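Local coordinates for protein histidinol dehydrogenase (Elizabethkingia anophelis NUHP1, PDB 6AN0) that probably catalyses the two successive NAD-dependent oxidations that turn L-histidinol into L-histidine at the end of histidine biosynthesis, using one zinc ion per subunit, at residues A328-L334 against S348-L354; S241-V245 against L260-H266; A198-G202 against A227-V232; G192-I196 against Y219-K224. One frame throughout, in Å; residues are numbered along the deposited sequence. Where two conformers were deposited one is given.

Contacts 1 and 2 share one parallel sheet: strands 331-335 and 242-247 are neighbours in it. Both are mainly buried; contact 2 supplies the zinc ligand His266, and contact 1 lies beside the site. Contact 1 is a strand pair held by backbone hydrogen bonds. Contact 2 lays a helix on a strand and is apolar at one end, polar at the other. Contacts 3 and 4 lie in another part of the fold, about 25 to 33 Å from the first two between centres. Both use helix 192-201 and meet where Ala227 packs on Ile196. They have no hydrogen bond across their segments. Contact 4 is mostly buried aliphatic packing, whereas contact 3 reaches the surface through Phe230.

Contact 1. Residues A328-L334 against S348-L354; sequences APEHLIL and SAGSVFL
Strands 331-334 and 351-354 run parallel, 17° apart and 4.7 Å between axes, with His331 beside Ser351 and Leu334 beside Leu354. Leu332 uses both its backbone polar atoms on this neighbour. Its N donates to Ser351 O at 2.9 Å, and its O accepts from Phe353 N at 2.8 Å. Leu334 N continues the ladder to Phe353 O, in a nearly straight bond of 169°. The pairing begins before the strands, where Gly350 N donates to Pro329 O at 3.0 Å.

The side chains separate onto two faces. On one, the Phe353 ring lies beside the histidine of the next strand, and its CE2 is 3.9 Å from His331 CD2. Phe353 CG is anti to the carbonyl carbon (chi1 -58°), which sets the ring beside strand 331-334. Leu332 O then meets the ring edge in plane, 3.5 Å from Phe353 CD2. The CG1 branch of Ile333 touches Phe353 CB. On the other face, leucines and valine lie alongside one another. Leu334 CD1 reaches Leu354 CD2 at 3.9 Å, and Leu332 CB rests on Ala349 CB.

Glu330 and His331 are predicted proton acceptors. Glu242 reaches both: its carboxylate OE1 hydrogen-bonds the backbone N of Glu330, and its backbone O hydrogen-bonds His331 ND1. Strand 242-247 flanks strand 331-335, pairing through Leu244 and Ile246. Beyond strand 351-354, a parallel strand of the second subunit carries the sheet across the interface, and Ser351 OG bonds Thr395 of that subunit.

Contact 2. Residues S241-V245 against L260-H266; sequences SEVLV and LLSQAEH. With ZN (zinc ion), chain B.
Val243 and Gln263 form the tight part of this contact. Val243 CG1 lies 3.5 Å from Gln263 CB, and the two side chains pass each other in opposite directions. CG1 sits between the backbone N and the carbonyl carbon (chi1 67°), which turns this methyl onto the glutamine chain. One helical turn earlier, Leu260 sends CD2 across Val245, meeting CG2 at 3.9 Å. Strand 242-245 and helix 260-264 run nearly antiparallel, at 166°. They are the first two elements of a beta-alpha-beta crossover that continues into strand 271-276.

Toward Ser241 and His266, both partly exposed, the contact turns polar. Gln263 bends at chi2, which carries its amide back along the strand. Ser241 OG donates to Gln263 OE1 in a short bond of 2.6 Å, tilted somewhat out of the carbonyl plane. The same hydroxyl has a weak hydrogen bond to Ser270 OG. The looser part is His266, whose CB lies 3.7 Å from Ser241 OG. Gln263 NE2 comes near Glu242 O, but at a poor angle for a hydrogen bond.

His266 NE2 holds zinc at 2.1 Å. Two waters, at 2.0 and 2.2 Å from the metal, share it with Asp364 and with His423 of the second subunit. Gln263 is predicted to bind zinc, yet its OE1 stands 5.5 Å from the ion. The site thus joins two subunits, with water filling two of the metal's positions. This is consistent with a place that substrate could take, since Ser241, Gln263 and His266 are all predicted to bind it.

Contact 3. Residues A198-G202 against A227-V232; sequences AMTFG and AQNFGV
Phe230 meets Phe201 in an edge-to-face (T-shaped) stack, with centroids 5.0 Å apart and planes at 64°. The edge of Phe201 points at the face of Phe230. Following Phe230 outward, its CB lies 3.9 Å from Phe201 CE1 and 4.1 Å from Thr200 CG2. At the next atom, CG, the approach is closest: Phe201 CZ sits above it at 3.6 Å, offset from the ring centre toward the rim. The two CD atoms divide the Phe201 edge, CD1 meeting CE1 at 3.7 Å and CD2 meeting CZ at 3.8 Å. CE2 still feels Phe201 CZ, at 4.2 Å. Leu39 and Phe42 of helix 35-48 also pack on the Phe230 side chain.

Thr200, next to it in the same helix, covers one face of Phe201: its CG2 methyl lies over the centre of the ring. OG1 lies beside the backbone N (chi1 -64°), which turns the hydroxyl back to Ile196 O. OG1 also packs on Ala227 CB at 3.3 Å, and Val232 CG1 comes near it.

The end of helix 192-201 is thereby joined to the end of helix 218-227 and to the loop that leads on to strand 233-234. Within that loop, Gly231 O accepts from Asn381 ND2 of the second subunit. No hydrogen bond crosses the contact. Its cohesion is aromatic and aliphatic, and the one hydroxyl that enters it is satisfied by its own helix.

Contact 4. Residues G192-I196 against Y219-K224; sequences GIQAI and YVTAAK. With EDO (1,2-ethanediol), chain E.
The Tyr219 ring is the flat group here, and Ile193 CD1 approaches it obliquely. Most of the touch falls at the ring's root: Ile193 CG1 is 3.8 Å from Tyr219 CB and 3.6 Å from Tyr219 O. Farther out the ring departs from helix 192-196, and the side chain touches Leu34. With CG1 anti to the carbonyl carbon (chi1 -59°), Ile193 turns this branch to Tyr219 and its CG2 to Ala223 CB, at 3.9 Å.

Ala223 is small enough to let two isoleucines close on its methyl. Ile196 brings CG2 to within 3.8 Å of Ala223 CB, and its CD1 reaches on to Lys224 CG at 4.0 Å. Val220 crosses Ile196 at about a right angle, CG1 on CG1. Its other methyl, CG2, rests 3.8 Å from Gly192 CA. The amine of Lys224 leaves the contact for a salt bridge with Asp235 and a hydrogen bond to Gly214 O. Thr221 OG1 accepts from O2 of an ethanediol that was probably picked up from the crystallisation solution, at 2.9 Å.

The two helices run roughly parallel, 29° apart with axes 8.4 Å from each other. Helix 35-48 covers Ile193 through Ile37, Val38, Val41 and Phe42. On strand 117-132, Tyr132 packs against Val220 and bonds Gly192 N through its hydroxyl. Tyr132, Gln194 and Asn217 are predicted NAD-binding residues, which places the helix pair beside the probable cofactor site.

Contact 1. Residues A328-L334 against S348-L354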
loop_
_atom_site.group_PDB
_atom_site.type_symbol
_atom_site.label_atom_id
_atom_site.label_comp_id
_atom_site.label_asym_id
_atom_site.label_seq_id
_atom_site.Cartn_x
_atom_site.Cartn_y
_atom_site.Cartn_z
ATOM N N ALA A 328 5.125 4.936 -18.019
ATOM C CA ALA A 328 4.643 4.042 -16.959
ATOM C C ALA A 328 3.200 3.626 -17.228
ATOM O O ALA A 328 2.283 4.031 -16.494
ATOM C CB ALA A 328 4.781 4.707 -15.587
ATOM N N PRO A 329 2.965 2.805 -18.252
ATOM C CA PRO A 329 1.594 2.514 -18.687
ATOM C C PRO A 329 0.865 1.536 -17.770
ATOM O O PRO A 329 1.457 0.637 -17.165
ATOM C CB PRO A 329 1.793 1.893 -20.077
ATOM C CG PRO A 329 3.163 1.202 -19.968
ATOM C CD PRO A 329 3.981 2.144 -19.095
ATOM N N GLU A 330 -0.455 1.716 -17.683
ATOM C CA GLU A 330 -1.281 0.722 -16.993
ATOM C C GLU A 330 -1.128 -0.661 -17.637
ATOM O O GLU A 330 -0.915 -1.664 -16.946
ATOM C CB GLU A 330 -2.747 1.156 -17.010
ATOM C CG GLU A 330 -3.664 0.178 -16.299
ATOM C CD GLU A 330 -5.127 0.375 -16.639
ATOM O OE1 GLU A 330 -5.424 1.033 -17.653
ATOM O OE2 GLU A 330 -5.979 -0.162 -15.903
ATOM N N HIS A 331 -1.243 -0.730 -18.965
ATOM C CA HIS A 331 -1.024 -1.962 -19.719
ATOM C C HIS A 331 0.072 -1.739 -20.747
ATOM O O HIS A 331 0.083 -0.710 -21.435
ATOM C CB HIS A 331 -2.273 -2.407 -20.483
ATOM C CG HIS A 331 -3.496 -2.550 -19.644
ATOM N ND1 HIS A 331 -4.423 -1.537 -19.509
ATOM C CD2 HIS A 331 -3.973 -3.600 -18.937
ATOM C CE1 HIS A 331 -5.412 -1.955 -18.738
ATOM N NE2 HIS A 331 -5.162 -3.201 -18.376
ATOM N N LEU A 332 0.968 -2.714 -20.881
ATOM C CA LEU A 332 2.042 -2.668 -21.871
ATOM C C LEU A 332 1.929 -3.902 -22.752
ATOM O O LEU A 332 1.951 -5.022 -22.242
ATOM C CB LEU A 332 3.405 -2.637 -21.177
ATOM C CG LEU A 332 4.631 -2.801 -22.078
ATOM C CD1 LEU A 332 4.660 -1.665 -23.113
ATOM C CD2 LEU A 332 5.910 -2.801 -21.246
ATOM N N ILE A 333 1.827 -3.714 -24.067
ATOM C CA ILE A 333 1.831 -4.840 -25.002
ATOM C C ILE A 333 3.142 -4.821 -25.780
ATOM O O ILE A 333 3.444 -3.850 -26.487
ATOM C CB ILE A 333 0.623 -4.804 -25.953
ATOM C CG1 ILE A 333 -0.693 -4.786 -25.153
ATOM C CG2 ILE A 333 0.666 -6.010 -26.908
ATOM C CD1 ILE A 333 -1.964 -4.800 -26.014
ATOM N N LEU A 334 3.918 -5.903 -25.674
ATOM C CA LEU A 334 5.170 -6.035 -26.424
ATOM C C LEU A 334 4.895 -6.902 -27.645
ATOM O O LEU A 334 5.023 -8.126 -27.601
ATOM C CB LEU A 334 6.285 -6.630 -25.568
ATOM C CG LEU A 334 6.713 -5.823 -24.348
ATOM C CD1 LEU A 334 7.940 -6.512 -23.732
ATOM C CD2 LEU A 334 7.005 -4.343 -24.706
ATOM N N SER A 348 8.609 0.182 -15.182
ATOM C CA SER A 348 7.287 0.552 -14.687
ATOM C C SER A 348 6.247 0.160 -15.720
ATOM O O SER A 348 6.293 0.643 -16.858
ATOM C CB SER A 348 7.179 2.052 -14.389
ATOM O OG SER A 348 8.014 2.434 -13.320
ATOM N N ALA A 349 5.295 -0.679 -15.306
ATOM C CA ALA A 349 4.125 -1.059 -16.088
ATOM C C ALA A 349 3.194 -1.837 -15.172
ATOM O O ALA A 349 3.657 -2.633 -14.358
ATOM C CB ALA A 349 4.507 -1.913 -17.306
ATOM N N GLY A 350 1.888 -1.612 -15.297
ATOM C CA GLY A 350 0.969 -2.323 -14.419
ATOM C C GLY A 350 0.908 -3.808 -14.743
ATOM O O GLY A 350 1.061 -4.659 -13.859
ATOM N N SER A 351 0.670 -4.134 -16.011
ATOM C CA SER A 351 0.614 -5.512 -16.490
ATOM C C SER A 351 1.164 -5.561 -17.910
ATOM O O SER A 351 0.936 -4.633 -18.690
ATOM C CB SER A 351 -0.826 -6.051 -16.436
ATOM O OG SER A 351 -0.843 -7.463 -16.573
ATOM N N VAL A 352 1.891 -6.640 -18.241
ATOM C CA VAL A 352 2.634 -6.747 -19.496
ATOM C C VAL A 352 2.156 -7.968 -20.280
ATOM O O VAL A 352 1.997 -9.059 -19.718
ATOM C CB VAL A 352 4.156 -6.833 -19.237
ATOM C CG1 VAL A 352 4.961 -6.989 -20.557
ATOM C CG2 VAL A 352 4.626 -5.613 -18.428
ATOM N N PHE A 353 1.974 -7.785 -21.588
ATOM C CA PHE A 353 1.473 -8.819 -22.494
ATOM C C PHE A 353 2.525 -9.098 -23.561
ATOM O O PHE A 353 2.991 -8.167 -24.226
ATOM C CB PHE A 353 0.146 -8.354 -23.117
ATOM C CG PHE A 353 -0.909 -8.050 -22.084
ATOM C CD1 PHE A 353 -1.861 -9.006 -21.754
ATOM C CD2 PHE A 353 -0.903 -6.844 -21.387
ATOM C CE1 PHE A 353 -2.808 -8.754 -20.767
ATOM C CE2 PHE A 353 -1.850 -6.584 -20.399
ATOM C CZ PHE A 353 -2.800 -7.542 -20.089
ATOM N N LEU A 354 2.883 -10.375 -23.742
ATOM C CA LEU A 354 4.063 -10.749 -24.527
ATOM C C LEU A 354 3.696 -11.447 -25.834
ATOM O O LEU A 354 3.083 -12.518 -25.819
ATOM C CB LEU A 354 4.966 -11.657 -23.699
ATOM C CG LEU A 354 5.421 -11.070 -22.369
ATOM C CD1 LEU A 354 6.232 -12.145 -21.656
ATOM C CD2 LEU A 354 6.260 -9.802 -22.588
#

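Contact 2. Residues S241-V245 against L260-H266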
loop_
_atom_site.group_PDB
_atom_site.type_symbol
_atom_site.label_atom_id
_atom_site.label_comp_id
_atom_site.label_asym_id
_atom_site.label_seq_id
_atom_site.Cartn_x
_atom_site.Cartn_y
_atom_site.Cartn_z
ATOM N N SER A 241 -8.299 4.445 -18.001
ATOM C CA SER A 241 -7.460 3.333 -18.420
ATOM C C SER A 241 -6.660 3.692 -19.667
ATOM O O SER A 241 -6.950 4.666 -20.370
ATOM C CB SER A 241 -8.303 2.087 -18.665
ATOM O OG SER A 241 -9.371 2.378 -19.541
ATOM N N GLU A 242 -5.635 2.887 -19.937
ATOM C CA GLU A 242 -4.662 3.240 -20.964
ATOM C C GLU A 242 -3.894 1.993 -21.398
ATOM O O GLU A 242 -3.787 1.015 -20.650
ATOM C CB GLU A 242 -3.699 4.313 -20.437
ATOM C CG GLU A 242 -2.974 3.794 -19.214
ATOM C CD GLU A 242 -2.235 4.834 -18.407
ATOM O OE1 GLU A 242 -1.172 4.460 -17.863
ATOM O OE2 GLU A 242 -2.721 5.989 -18.275
ATOM N N VAL A 243 -3.372 2.027 -22.619
ATOM C CA VAL A 243 -2.460 0.989 -23.090
ATOM C C VAL A 243 -1.325 1.649 -23.862
ATOM O O VAL A 243 -1.507 2.664 -24.540
ATOM C CB VAL A 243 -3.167 -0.087 -23.967
ATOM C CG1 VAL A 243 -3.656 0.505 -25.298
ATOM C CG2 VAL A 243 -2.237 -1.279 -24.236
ATOM N N LEU A 244 -0.141 1.054 -23.763
ATOM C CA LEU A 244 0.973 1.389 -24.632
ATOM C C LEU A 244 1.412 0.106 -25.317
ATOM O O LEU A 244 1.583 -0.922 -24.654
ATOM C CB LEU A 244 2.125 2.025 -23.843
ATOM C CG LEU A 244 3.333 2.572 -24.614
ATOM C CD1 LEU A 244 3.953 3.730 -23.842
ATOM C CD2 LEU A 244 4.391 1.477 -24.874
ATOM N N VAL A 245 1.536 0.157 -26.640
ATOM C CA VAL A 245 1.962 -0.975 -27.457
ATOM C C VAL A 245 3.309 -0.639 -28.077
ATOM O O VAL A 245 3.503 0.468 -28.590
ATOM C CB VAL A 245 0.932 -1.297 -28.559
ATOM C CG1 VAL A 245 1.386 -2.510 -29.396
ATOM C CG2 VAL A 245 -0.450 -1.504 -27.958
ATOM N N LEU A 260 -5.456 -1.572 -29.664
ATOM C CA LEU A 260 -5.668 -0.149 -29.413
ATOM C C LEU A 260 -7.150 0.167 -29.284
ATOM O O LEU A 260 -7.566 0.896 -28.374
ATOM C CB LEU A 260 -5.056 0.686 -30.535
ATOM C CG LEU A 260 -3.543 0.618 -30.722
ATOM C CD1 LEU A 260 -3.160 1.419 -31.953
ATOM C CD2 LEU A 260 -2.835 1.139 -29.466
ATOM N N LEU A 261 -7.962 -0.349 -30.207
ATOM C CA LEU A 261 -9.383 -0.022 -30.169
ATOM C C LEU A 261 -10.074 -0.666 -28.977
ATOM O O LEU A 261 -11.054 -0.117 -28.465
ATOM C CB LEU A 261 -10.050 -0.431 -31.479
ATOM C CG LEU A 261 -9.661 0.481 -32.650
ATOM C CD1 LEU A 261 -10.139 -0.075 -33.968
ATOM C CD2 LEU A 261 -10.237 1.876 -32.436
ATOM N N SER A 262 -9.575 -1.815 -28.508
ATOM C CA SER A 262 -10.163 -2.423 -27.319
ATOM C C SER A 262 -9.993 -1.516 -26.105
ATOM O O SER A 262 -10.921 -1.364 -25.304
ATOM C CB SER A 262 -9.565 -3.814 -27.067
ATOM O OG SER A 262 -8.217 -3.759 -26.637
ATOM N N GLN A 263 -8.827 -0.885 -25.963
ATOM C CA GLN A 263 -8.639 0.057 -24.867
ATOM C C GLN A 263 -9.432 1.347 -25.092
ATOM O O GLN A 263 -10.017 1.892 -24.146
ATOM C CB GLN A 263 -7.151 0.371 -24.701
ATOM C CG GLN A 263 -6.859 1.353 -23.568
ATOM C CD GLN A 263 -7.323 0.815 -22.237
ATOM O OE1 GLN A 263 -8.273 1.323 -21.642
ATOM N NE2 GLN A 263 -6.666 -0.229 -21.768
ATOM N N ALA A 264 -9.476 1.846 -26.337
ATOM C CA ALA A 264 -10.119 3.137 -26.609
ATOM C C ALA A 264 -11.615 3.102 -26.338
ATOM O O ALA A 264 -12.187 4.111 -25.909
ATOM C CB ALA A 264 -9.888 3.569 -28.056
ATOM N N GLU A 265 -12.271 1.962 -26.577
ATOM C CA GLU A 265 -13.715 1.899 -26.398
ATOM C C GLU A 265 -14.135 1.928 -24.932
ATOM O O GLU A 265 -15.342 1.998 -24.659
ATOM C CB GLU A 265 -14.276 0.644 -27.074
ATOM C CG GLU A 265 -14.180 -0.594 -26.193
ATOM C CD GLU A 265 -14.832 -1.823 -26.811
ATOM O OE1 GLU A 265 -15.613 -1.676 -27.772
ATOM O OE2 GLU A 265 -14.558 -2.947 -26.327
ATOM N N HIS A 266 -13.189 1.879 -23.988
ATOM C CA HIS A 266 -13.558 1.904 -22.572
ATOM C C HIS A 266 -14.211 3.221 -22.175
ATOM O O HIS A 266 -15.164 3.234 -21.389
ATOM C CB HIS A 266 -12.333 1.659 -21.692
ATOM C CG HIS A 266 -12.196 0.244 -21.239
ATOM N ND1 HIS A 266 -13.150 -0.385 -20.467
ATOM C CD2 HIS A 266 -11.217 -0.668 -21.451
ATOM C CE1 HIS A 266 -12.761 -1.624 -20.218
ATOM N NE2 HIS A 266 -11.591 -1.820 -20.802
HETATM ZN ZN ZN B . -10.553 -3.620 -20.942
HETATM O O HOH W 1 -9.114 -2.692 -22.048
HETATM O O HOH W 2 -9.132 -3.082 -19.313
#

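Contact 3. Residues A198-G202 against A227-V232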
loop_
_atom_site.group_PDB
_atom_site.type_symbol
_atom_site.label_atom_id
_atom_site.label_comp_id
_atom_site.label_asym_id
_atom_site.label_seq_id
_atom_site.Cartn_x
_atom_site.Cartn_y
_atom_site.Cartn_z
ATOM N N ALA A 198 -20.871 4.753 3.457
ATOM C CA ALA A 198 -21.432 3.643 4.214
ATOM C C ALA A 198 -20.354 2.614 4.562
ATOM O O ALA A 198 -20.318 2.097 5.684
ATOM C CB ALA A 198 -22.573 3.002 3.429
ATOM N N MET A 199 -19.461 2.312 3.625
ATOM C CA MET A 199 -18.394 1.365 3.951
ATOM C C MET A 199 -17.315 1.982 4.824
ATOM O O MET A 199 -16.593 1.251 5.508
ATOM C CB MET A 199 -17.781 0.792 2.674
ATOM C CG MET A 199 -18.781 -0.080 1.886
ATOM S SD MET A 199 -18.052 -0.890 0.441
ATOM C CE MET A 199 -17.860 0.486 -0.692
ATOM N N THR A 200 -17.217 3.309 4.850
ATOM C CA THR A 200 -16.219 3.977 5.680
ATOM C C THR A 200 -16.676 4.094 7.128
ATOM O O THR A 200 -15.893 3.846 8.051
ATOM C CB THR A 200 -15.915 5.356 5.091
ATOM O OG1 THR A 200 -15.320 5.194 3.799
ATOM C CG2 THR A 200 -14.999 6.186 6.009
ATOM N N PHE A 201 -17.934 4.459 7.356
ATOM C CA PHE A 201 -18.406 4.689 8.715
ATOM C C PHE A 201 -19.323 3.591 9.226
ATOM O O PHE A 201 -19.480 3.460 10.445
ATOM C CB PHE A 201 -19.134 6.044 8.813
ATOM C CG PHE A 201 -18.285 7.206 8.382
ATOM C CD1 PHE A 201 -17.342 7.751 9.246
ATOM C CD2 PHE A 201 -18.394 7.726 7.095
ATOM C CE1 PHE A 201 -16.532 8.812 8.846
ATOM C CE2 PHE A 201 -17.584 8.784 6.686
ATOM C CZ PHE A 201 -16.655 9.326 7.561
ATOM N N GLY A 202 -19.906 2.795 8.336
ATOM C CA GLY A 202 -20.866 1.781 8.737
ATOM C C GLY A 202 -22.255 2.357 8.920
ATOM O O GLY A 202 -22.400 3.526 9.277
ATOM N N ALA A 227 -12.000 9.348 2.341
ATOM C CA ALA A 227 -12.271 8.295 3.319
ATOM C C ALA A 227 -11.003 7.848 4.036
ATOM O O ALA A 227 -11.057 7.469 5.210
ATOM C CB ALA A 227 -12.926 7.091 2.634
ATOM N N GLN A 228 -9.861 7.857 3.341
ATOM C CA GLN A 228 -8.583 7.556 3.997
ATOM C C GLN A 228 -8.377 8.347 5.282
ATOM O O GLN A 228 -7.794 7.841 6.246
ATOM C CB GLN A 228 -7.435 7.844 3.047
ATOM C CG GLN A 228 -7.159 6.767 2.052
ATOM C CD GLN A 228 -5.932 7.093 1.227
ATOM O OE1 GLN A 228 -4.939 6.372 1.258
ATOM N NE2 GLN A 228 -5.997 8.194 0.482
ATOM N N ASN A 229 -8.828 9.604 5.312
ATOM C CA ASN A 229 -8.600 10.437 6.481
ATOM C C ASN A 229 -9.463 10.039 7.669
ATOM O O ASN A 229 -9.285 10.594 8.758
ATOM C CB ASN A 229 -8.841 11.905 6.108
ATOM C CG ASN A 229 -8.091 12.305 4.851
ATOM O OD1 ASN A 229 -7.043 11.736 4.530
ATOM N ND2 ASN A 229 -8.628 13.271 4.125
ATOM N N PHE A 230 -10.398 9.110 7.489
ATOM C CA PHE A 230 -11.188 8.582 8.591
ATOM C C PHE A 230 -10.782 7.158 8.956
ATOM O O PHE A 230 -11.528 6.456 9.642
ATOM C CB PHE A 230 -12.674 8.676 8.256
ATOM C CG PHE A 230 -13.132 10.091 8.034
ATOM C CD1 PHE A 230 -13.467 10.893 9.112
ATOM C CD2 PHE A 230 -13.177 10.632 6.759
ATOM C CE1 PHE A 230 -13.864 12.208 8.919
ATOM C CE2 PHE A 230 -13.577 11.945 6.554
ATOM C CZ PHE A 230 -13.919 12.736 7.639
ATOM N N GLY A 231 -9.624 6.709 8.486
ATOM C CA GLY A 231 -9.033 5.471 8.959
ATOM C C GLY A 231 -9.117 4.285 8.019
ATOM O O GLY A 231 -8.493 3.264 8.312
ATOM N N VAL A 232 -9.859 4.363 6.918
ATOM C CA VAL A 232 -9.982 3.210 6.024
ATOM C C VAL A 232 -8.814 3.214 5.038
ATOM O O VAL A 232 -8.295 4.275 4.670
ATOM C CB VAL A 232 -11.356 3.225 5.307
ATOM C CG1 VAL A 232 -11.397 4.286 4.232
ATOM C CG2 VAL A 232 -11.692 1.859 4.723
#

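Contact 4. Residues G192-I196 against Y219-K224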
loop_
_atom_site.group_PDB
_atom_site.type_symbol
_atom_site.label_atom_id
_atom_site.label_comp_id
_atom_site.label_asym_id
_atom_site.label_seq_id
_atom_site.Cartn_x
_atom_site.Cartn_y
_atom_site.Cartn_z
ATOM N N GLY A 192 -21.993 5.536 -5.556
ATOM C CA GLY A 192 -21.505 6.903 -5.421
ATOM C C GLY A 192 -20.835 7.195 -4.085
ATOM O O GLY A 192 -20.320 6.309 -3.401
ATOM N N ILE A 193 -20.831 8.489 -3.732
ATOM C CA ILE A 193 -20.196 8.914 -2.485
ATOM C C ILE A 193 -20.851 8.225 -1.293
ATOM O O ILE A 193 -20.169 7.808 -0.347
ATOM C CB ILE A 193 -20.246 10.448 -2.338
ATOM C CG1 ILE A 193 -19.540 11.152 -3.502
ATOM C CG2 ILE A 193 -19.578 10.876 -1.024
ATOM C CD1 ILE A 193 -19.828 12.692 -3.526
ATOM N N GLN A 194 -22.185 8.097 -1.316
ATOM C CA GLN A 194 -22.885 7.535 -0.166
ATOM C C GLN A 194 -22.522 6.072 0.068
ATOM O O GLN A 194 -22.434 5.643 1.225
ATOM C CB GLN A 194 -24.410 7.721 -0.312
ATOM C CG GLN A 194 -25.074 7.089 -1.576
ATOM C CD GLN A 194 -25.035 7.998 -2.813
ATOM O OE1 GLN A 194 -24.298 8.983 -2.856
ATOM N NE2 GLN A 194 -25.834 7.657 -3.826
ATOM N N ALA A 195 -22.270 5.299 -0.996
ATOM C CA ALA A 195 -21.802 3.929 -0.806
ATOM C C ALA A 195 -20.426 3.900 -0.151
ATOM O O ALA A 195 -20.186 3.111 0.774
ATOM C CB ALA A 195 -21.767 3.173 -2.139
ATOM N N ILE A 196 -19.503 4.742 -0.628
ATOM C CA ILE A 196 -18.172 4.801 -0.017
ATOM C C ILE A 196 -18.284 5.212 1.447
ATOM O O ILE A 196 -17.584 4.674 2.318
ATOM C CB ILE A 196 -17.261 5.767 -0.809
ATOM C CG1 ILE A 196 -17.078 5.293 -2.256
ATOM C CG2 ILE A 196 -15.911 5.944 -0.112
ATOM C CD1 ILE A 196 -16.624 3.826 -2.369
ATOM N N TYR A 219 -16.565 11.255 -8.524
ATOM C CA TYR A 219 -17.109 11.388 -7.175
ATOM C C TYR A 219 -16.688 10.220 -6.296
ATOM O O TYR A 219 -16.358 10.406 -5.122
ATOM C CB TYR A 219 -18.629 11.487 -7.227
ATOM C CG TYR A 219 -19.077 12.673 -8.036
ATOM C CD1 TYR A 219 -19.053 13.951 -7.495
ATOM C CD2 TYR A 219 -19.494 12.521 -9.349
ATOM C CE1 TYR A 219 -19.438 15.047 -8.242
ATOM C CE2 TYR A 219 -19.884 13.614 -10.105
ATOM C CZ TYR A 219 -19.850 14.871 -9.546
ATOM O OH TYR A 219 -20.241 15.967 -10.285
ATOM N N VAL A 220 -16.726 9.004 -6.842
ATOM C CA VAL A 220 -16.280 7.841 -6.082
ATOM C C VAL A 220 -14.796 7.964 -5.768
ATOM O O VAL A 220 -14.347 7.664 -4.650
ATOM C CB VAL A 220 -16.599 6.548 -6.862
ATOM C CG1 VAL A 220 -15.873 5.343 -6.241
ATOM C CG2 VAL A 220 -18.107 6.324 -6.913
ATOM N N THR A 221 -14.018 8.451 -6.740
ATOM C CA THR A 221 -12.579 8.594 -6.556
ATOM C C THR A 221 -12.260 9.572 -5.430
ATOM O O THR A 221 -11.407 9.299 -4.575
ATOM C CB THR A 221 -11.935 9.046 -7.876
ATOM O OG1 THR A 221 -12.097 8.019 -8.864
ATOM C CG2 THR A 221 -10.442 9.324 -7.692
ATOM N N ALA A 222 -12.928 10.731 -5.424
ATOM C CA ALA A 222 -12.700 11.714 -4.367
ATOM C C ALA A 222 -13.154 11.173 -3.018
ATOM O O ALA A 222 -12.507 11.411 -1.989
ATOM C CB ALA A 222 -13.419 13.026 -4.700
ATOM N N ALA A 223 -14.257 10.421 -3.004
ATOM C CA ALA A 223 -14.753 9.883 -1.743
ATOM C C ALA A 223 -13.765 8.890 -1.155
ATOM O O ALA A 223 -13.503 8.913 0.053
ATOM C CB ALA A 223 -16.121 9.225 -1.937
ATOM N N LYS A 224 -13.198 8.016 -1.994
ATOM C CA LYS A 224 -12.203 7.067 -1.504
ATOM C C LYS A 224 -10.970 7.794 -0.985
ATOM O O LYS A 224 -10.394 7.407 0.044
ATOM C CB LYS A 224 -11.822 6.086 -2.615
ATOM C CG LYS A 224 -12.883 5.021 -2.892
ATOM C CD LYS A 224 -12.533 4.192 -4.133
ATOM C CE LYS A 224 -11.309 3.313 -3.894
ATOM N NZ LYS A 224 -10.916 2.570 -5.129
HETATM C C1 EDO E . -10.799 9.737 -13.539
HETATM O O1 EDO E . -11.962 10.572 -13.644
HETATM C C2 EDO E . -11.142 8.507 -12.708
HETATM O O2 EDO E . -12.029 8.898 -11.654
#